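Local coordinates for CAMK/CAMK2 protein kinase (Salpingoeca rosetta, PDB 5IG1) that probably transfers phosphate from ATP to serine and threonine residues of target proteins, as a calcium/calmodulin-dependent kinase, at residues D105-R110 against A289-L294; G214-W219 against K295-R300. All blocks are in the same frame, centred on the assembly; numbering follows the deposited sequence.

Interactions 1 and 2 share helix 288-302, whose sequence is that of a CaMKII regulatory segment, and lay it along the C-terminal lobe of the kinase domain. The centres of the two contacts are about 10 Å apart. In interaction 1 the helix rests against 105-110; one or two turns further on, interaction 2 sets it against the loop that follows helix 198-213. The two merge directly: Val108 CG1 lies 3.4 Å from Asn298 ND2, and Glu293 CG lies 3.6 Å from Gly214 O. Both contacts lie away from Lys53, the predicted ATP-binding residue.

Interaction 1: residues D105-R110 against A289-L294; sequences DEIVTR and ATLEEL
Ile107 and Val108 reach across to Leu291 and Leu294, two leucines one turn apart on helix 288-302. The CG2 methyl of Ile107 touches both leucines: it sits 3.7 Å from Leu294 CD2 and 3.8 Å from Leu291 CD1. This branch is anti to the backbone N, while CG1 takes the place beside the N and heads elsewhere, against one face of the Arg110 guanidinium. The Ile107 and Leu291 side chains meet at about a right angle, and so do Val108 and Leu294, where Val108 CG1 lies 3.6 Å from Leu294 CB. Leu291 also packs against backbone, its CG 3.7 Å from Ile107 O. The type I turn from Ile107 to Arg110 presents the carbonyl O atoms of both residues to Leu291.

Behind this apolar layer the turn is tied down by polar bonds of its own. Glu106 O accepts both Thr109 N and Thr109 OG1, the hydroxyl lying in the carbonyl plane at 2.8 Å. Arg110 NE gives a fairly straight salt-bridging hydrogen bond (161°) to the syn lone pair of Glu106 OE1 at 2.7 Å, nearly in the guanidinium plane. Ile210 and Leu211 of helix 198-213 extend the apolar surroundings. No hydrogen bond or salt bridge joins the two segments, so between them the contact rests on van der Waals packing, while polar ties such as Thr290 OG1 to Leu212 O lie beside it.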
loop_
_atom_site.group_PDB
_atom_site.type_symbol
_atom_site.label_atom_id
_atom_site.label_comp_id
_atom_site.label_asym_id
_atom_site.label_seq_id
_atom_site.Cartn_x
_atom_site.Cartn_y
_atom_site.Cartn_z
ATOM N N ASP A 105 0.569 -0.665 12.292
ATOM C CA ASP A 105 -0.009 -1.102 13.554
ATOM C C ASP A 105 0.891 -2.095 14.280
ATOM O O ASP A 105 0.740 -2.283 15.491
ATOM C CB ASP A 105 -1.389 -1.723 13.324
ATOM C CG ASP A 105 -2.421 -0.712 12.859
ATOM O OD1 ASP A 105 -2.246 0.494 13.128
ATOM O OD2 ASP A 105 -3.420 -1.130 12.233
ATOM N N GLU A 106 1.821 -2.736 13.571
ATOM C CA GLU A 106 2.693 -3.724 14.191
ATOM C C GLU A 106 4.019 -3.127 14.625
ATOM O O GLU A 106 4.574 -3.541 15.652
ATOM C CB GLU A 106 2.945 -4.892 13.230
ATOM C CG GLU A 106 3.682 -6.082 13.862
ATOM C CD GLU A 106 5.194 -5.971 13.768
ATOM O OE1 GLU A 106 5.688 -5.078 13.052
ATOM O OE2 GLU A 106 5.892 -6.781 14.408
ATOM N N ILE A 107 4.546 -2.176 13.853
ATOM C CA ILE A 107 5.793 -1.518 14.231
ATOM C C ILE A 107 5.663 -0.872 15.608
ATOM O O ILE A 107 6.586 -0.943 16.429
ATOM C CB ILE A 107 6.199 -0.502 13.148
ATOM C CG1 ILE A 107 6.576 -1.237 11.862
ATOM C CG2 ILE A 107 7.357 0.355 13.613
ATOM C CD1 ILE A 107 6.916 -0.309 10.721
ATOM N N VAL A 108 4.509 -0.260 15.900
ATOM C CA VAL A 108 4.328 0.396 17.193
ATOM C C VAL A 108 4.368 -0.600 18.341
ATOM O O VAL A 108 4.572 -0.201 19.492
ATOM C CB VAL A 108 3.014 1.209 17.248
ATOM C CG1 VAL A 108 3.100 2.434 16.356
ATOM C CG2 VAL A 108 1.833 0.341 16.861
ATOM N N THR A 109 4.172 -1.887 18.069
ATOM C CA THR A 109 4.228 -2.899 19.118
ATOM C C THR A 109 5.608 -3.530 19.263
ATOM O O THR A 109 5.799 -4.366 20.150
ATOM C CB THR A 109 3.190 -4.004 18.867
ATOM O OG1 THR A 109 3.692 -4.925 17.891
ATOM C CG2 THR A 109 1.878 -3.404 18.376
ATOM N N ARG A 110 6.571 -3.154 18.425
ATOM C CA ARG A 110 7.898 -3.748 18.496
ATOM C C ARG A 110 8.689 -3.144 19.645
ATOM O O ARG A 110 8.578 -1.948 19.932
ATOM C CB ARG A 110 8.658 -3.541 17.184
ATOM C CG ARG A 110 8.007 -4.190 15.965
ATOM C CD ARG A 110 8.971 -4.232 14.798
ATOM N NE ARG A 110 8.317 -4.635 13.554
ATOM C CZ ARG A 110 8.945 -4.757 12.388
ATOM N NH1 ARG A 110 10.248 -4.517 12.306
ATOM N NH2 ARG A 110 8.275 -5.123 11.305
ATOM N N ALA A 289 11.358 7.110 19.766
ATOM C CA ALA A 289 10.572 8.284 19.401
ATOM C C ALA A 289 9.725 8.009 18.166
ATOM O O ALA A 289 8.559 8.418 18.098
ATOM C CB ALA A 289 11.494 9.478 19.163
ATOM N N THR A 290 10.293 7.307 17.183
ATOM C CA THR A 290 9.524 6.960 15.993
ATOM C C THR A 290 8.325 6.097 16.355
ATOM O O THR A 290 7.252 6.220 15.749
ATOM C CB THR A 290 10.415 6.241 14.984
ATOM O OG1 THR A 290 11.498 7.101 14.607
ATOM C CG2 THR A 290 9.613 5.871 13.741
ATOM N N LEU A 291 8.487 5.224 17.350
ATOM C CA LEU A 291 7.397 4.349 17.766
ATOM C C LEU A 291 6.286 5.135 18.460
ATOM O O LEU A 291 5.099 4.916 18.191
ATOM C CB LEU A 291 7.944 3.240 18.673
ATOM C CG LEU A 291 8.286 1.906 17.995
ATOM C CD1 LEU A 291 8.865 2.133 16.612
ATOM C CD2 LEU A 291 9.245 1.071 18.839
ATOM N N GLU A 292 6.648 6.051 19.362
ATOM C CA GLU A 292 5.628 6.835 20.059
ATOM C C GLU A 292 4.898 7.764 19.096
ATOM O O GLU A 292 3.657 7.809 19.063
ATOM C CB GLU A 292 6.273 7.636 21.189
ATOM C CG GLU A 292 7.101 6.813 22.160
ATOM C CD GLU A 292 6.256 6.096 23.197
ATOM O OE1 GLU A 292 5.010 6.131 23.086
ATOM O OE2 GLU A 292 6.842 5.505 24.132
ATOM N N GLU A 293 5.661 8.516 18.302
ATOM C CA GLU A 293 5.066 9.359 17.277
ATOM C C GLU A 293 4.208 8.542 16.328
ATOM O O GLU A 293 3.187 9.031 15.831
ATOM C CB GLU A 293 6.165 10.092 16.505
ATOM C CG GLU A 293 5.678 11.299 15.738
ATOM C CD GLU A 293 4.922 12.267 16.618
ATOM O OE1 GLU A 293 3.704 12.434 16.406
ATOM O OE2 GLU A 293 5.546 12.849 17.529
ATOM N N LEU A 294 4.602 7.293 16.077
ATOM C CA LEU A 294 3.844 6.443 15.170
ATOM C C LEU A 294 2.540 5.979 15.805
ATOM O O LEU A 294 1.543 5.808 15.100
ATOM C CB LEU A 294 4.707 5.257 14.738
ATOM C CG LEU A 294 4.271 4.462 13.506
ATOM C CD1 LEU A 294 3.959 5.380 12.353
ATOM C CD2 LEU A 294 5.368 3.475 13.111
#

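Interaction 2: residues G214-W219 against K295-R300; sequences GYPPFW and KKFNAR
Gly214, the first residue to leave helical angles after helix 198-213, has a positive phi of 94° and sets its carbonyl O against CB of Phe297, and the loop then passes helix 288-302 with the CA atoms of Tyr215 and Phe297 6.0 Å apart. These are backbone angles that glycine adopts readily.

Phe297 holds its ring anti to the backbone N, and this turns the ring toward Pro216 and helix 198-213. Pro216 meets the ring obliquely: its CD is 3.7 Å from Phe297 CD1 and its CG 3.9 Å from Phe297 CE1. Ile210 of helix 198-213 and Tyr184 touch the same phenylalanine.

Further along, Arg300 bends at chi3 and brings its guanidinium over one face of the Trp219 indole. The pair forms a cation-pi contact, with Arg300 CZ 4.7 Å from the centroid of the Trp219 six-membered ring and 6° off its normal. The two planes are not stacked but stand 71° apart, so that an edge of the guanidinium points at the indole, with NH1 3.6 Å from Trp219 CZ3. Arg300 CD adds an aliphatic contact, 3.9 Å from Trp219 CZ2. One guanidinium face lies against CA of Phe297. Trp219 is poorly ordered, so this outer part of the contact is less certain than the buried phenylalanine.

The Tyr215 ring leads off from helix 288-302, to where its OH is hydrogen-bonded to Glu241. The arrangement is consistent with the CaMKII family, in which a regulatory helix that also carries calmodulin-binding sequence docks on the C-lobe, here against the Gly-Tyr-Pro-Pro-Phe loop between helices 198-213 and 223-231.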
loop_
_atom_site.group_PDB
_atom_site.type_symbol
_atom_site.label_atom_id
_atom_site.label_comp_id
_atom_site.label_asym_id
_atom_site.label_seq_id
_atom_site.Cartn_x
_atom_site.Cartn_y
_atom_site.Cartn_z
ATOM N N GLY A 214 7.746 8.561 12.291
ATOM C CA GLY A 214 6.446 8.385 12.889
ATOM C C GLY A 214 5.426 9.446 12.562
ATOM O O GLY A 214 4.311 9.374 13.084
ATOM N N TYR A 215 5.760 10.421 11.721
ATOM C CA TYR A 215 4.826 11.460 11.313
ATOM C C TYR A 215 5.047 11.740 9.834
ATOM O O TYR A 215 6.147 11.508 9.323
ATOM C CB TYR A 215 5.002 12.749 12.128
ATOM C CG TYR A 215 6.389 13.338 12.081
ATOM C CD1 TYR A 215 6.746 14.240 11.091
ATOM C CD2 TYR A 215 7.330 13.025 13.049
ATOM C CE1 TYR A 215 8.007 14.796 11.051
ATOM C CE2 TYR A 215 8.598 13.580 13.014
ATOM C CZ TYR A 215 8.927 14.463 12.013
ATOM O OH TYR A 215 10.183 15.013 11.980
ATOM N N PRO A 216 4.021 12.202 9.122
ATOM C CA PRO A 216 4.144 12.382 7.672
ATOM C C PRO A 216 4.879 13.667 7.347
ATOM O O PRO A 216 4.883 14.611 8.152
ATOM C CB PRO A 216 2.684 12.442 7.207
ATOM C CG PRO A 216 1.960 13.012 8.384
ATOM C CD PRO A 216 2.660 12.506 9.604
ATOM N N PRO A 217 5.521 13.748 6.177
ATOM C CA PRO A 217 6.173 15.009 5.800
ATOM C C PRO A 217 5.189 16.088 5.402
ATOM O O PRO A 217 5.468 17.274 5.616
ATOM C CB PRO A 217 7.068 14.602 4.623
ATOM C CG PRO A 217 6.352 13.451 4.007
ATOM C CD PRO A 217 5.696 12.704 5.152
ATOM N N PHE A 218 4.050 15.719 4.832
ATOM C CA PHE A 218 3.011 16.667 4.447
ATOM C C PHE A 218 1.800 16.379 5.326
ATOM O O PHE A 218 1.100 15.382 5.130
ATOM C CB PHE A 218 2.677 16.547 2.962
ATOM C CG PHE A 218 3.879 16.371 2.081
ATOM C CD1 PHE A 218 4.718 17.436 1.805
ATOM C CD2 PHE A 218 4.166 15.140 1.525
ATOM C CE1 PHE A 218 5.827 17.272 0.996
ATOM C CE2 PHE A 218 5.269 14.969 0.710
ATOM C CZ PHE A 218 6.098 16.037 0.443
ATOM N N TRP A 219 1.567 17.241 6.309
ATOM C CA TRP A 219 0.414 17.114 7.189
ATOM C C TRP A 219 -0.288 18.457 7.259
ATOM O O TRP A 219 0.295 19.441 7.727
ATOM C CB TRP A 219 0.817 16.646 8.591
ATOM C CG TRP A 219 -0.306 16.749 9.580
ATOM C CD1 TRP A 219 -0.536 17.774 10.452
ATOM C CD2 TRP A 219 -1.365 15.802 9.786
ATOM N NE1 TRP A 219 -1.666 17.523 11.193
ATOM C CE2 TRP A 219 -2.193 16.319 10.803
ATOM C CE3 TRP A 219 -1.690 14.566 9.213
ATOM C CZ2 TRP A 219 -3.325 15.645 11.260
ATOM C CZ3 TRP A 219 -2.814 13.899 9.669
ATOM C CH2 TRP A 219 -3.618 14.439 10.682
ATOM N N LYS A 295 2.526 5.768 17.125
ATOM C CA LYS A 295 1.263 5.534 17.824
ATOM C C LYS A 295 0.340 6.737 17.680
ATOM O O LYS A 295 -0.867 6.587 17.435
ATOM C CB LYS A 295 1.517 5.231 19.304
ATOM C CG LYS A 295 2.357 3.983 19.545
ATOM C CD LYS A 295 2.925 3.926 20.966
ATOM C CE LYS A 295 3.865 2.730 21.131
ATOM N NZ LYS A 295 4.684 2.780 22.374
ATOM N N LYS A 296 0.894 7.947 17.830
ATOM C CA LYS A 296 0.075 9.141 17.634
ATOM C C LYS A 296 -0.445 9.219 16.203
ATOM O O LYS A 296 -1.593 9.617 15.972
ATOM C CB LYS A 296 0.874 10.396 17.993
ATOM C CG LYS A 296 1.384 10.427 19.432
ATOM C CD LYS A 296 1.339 11.833 20.023
ATOM C CE LYS A 296 2.398 12.748 19.423
ATOM N NZ LYS A 296 3.774 12.363 19.853
ATOM N N PHE A 297 0.385 8.821 15.233
ATOM C CA PHE A 297 0.003 8.858 13.821
ATOM C C PHE A 297 -1.115 7.866 13.524
ATOM O O PHE A 297 -2.146 8.223 12.937
ATOM C CB PHE A 297 1.241 8.557 12.972
ATOM C CG PHE A 297 0.982 8.463 11.490
ATOM C CD1 PHE A 297 0.754 9.601 10.737
ATOM C CD2 PHE A 297 1.014 7.235 10.844
ATOM C CE1 PHE A 297 0.537 9.518 9.373
ATOM C CE2 PHE A 297 0.799 7.145 9.482
ATOM C CZ PHE A 297 0.561 8.288 8.745
ATOM N N ASN A 298 -0.910 6.601 13.905
ATOM C CA ASN A 298 -1.946 5.587 13.747
ATOM C C ASN A 298 -3.247 6.034 14.392
ATOM O O ASN A 298 -4.329 5.824 13.832
ATOM C CB ASN A 298 -1.493 4.255 14.356
ATOM C CG ASN A 298 -0.366 3.591 13.575
ATOM O OD1 ASN A 298 -0.189 3.832 12.375
ATOM N ND2 ASN A 298 0.395 2.737 14.257
ATOM N N ALA A 299 -3.161 6.663 15.568
ATOM C CA ALA A 299 -4.370 7.184 16.195
ATOM C C ALA A 299 -5.001 8.279 15.345
ATOM O O ALA A 299 -6.226 8.318 15.181
ATOM C CB ALA A 299 -4.057 7.705 17.597
ATOM N N ARG A 300 -4.179 9.156 14.768
ATOM C CA ARG A 300 -4.716 10.310 14.058
ATOM C C ARG A 300 -5.426 9.919 12.767
ATOM O O ARG A 300 -6.453 10.514 12.433
ATOM C CB ARG A 300 -3.602 11.318 13.772
ATOM C CG ARG A 300 -3.504 12.392 14.828
ATOM C CD ARG A 300 -2.523 13.498 14.442
ATOM N NE ARG A 300 -1.130 13.115 14.656
ATOM C CZ ARG A 300 -0.285 12.796 13.682
ATOM N NH1 ARG A 300 -0.680 12.836 12.418
ATOM N NH2 ARG A 300 0.961 12.447 13.968
#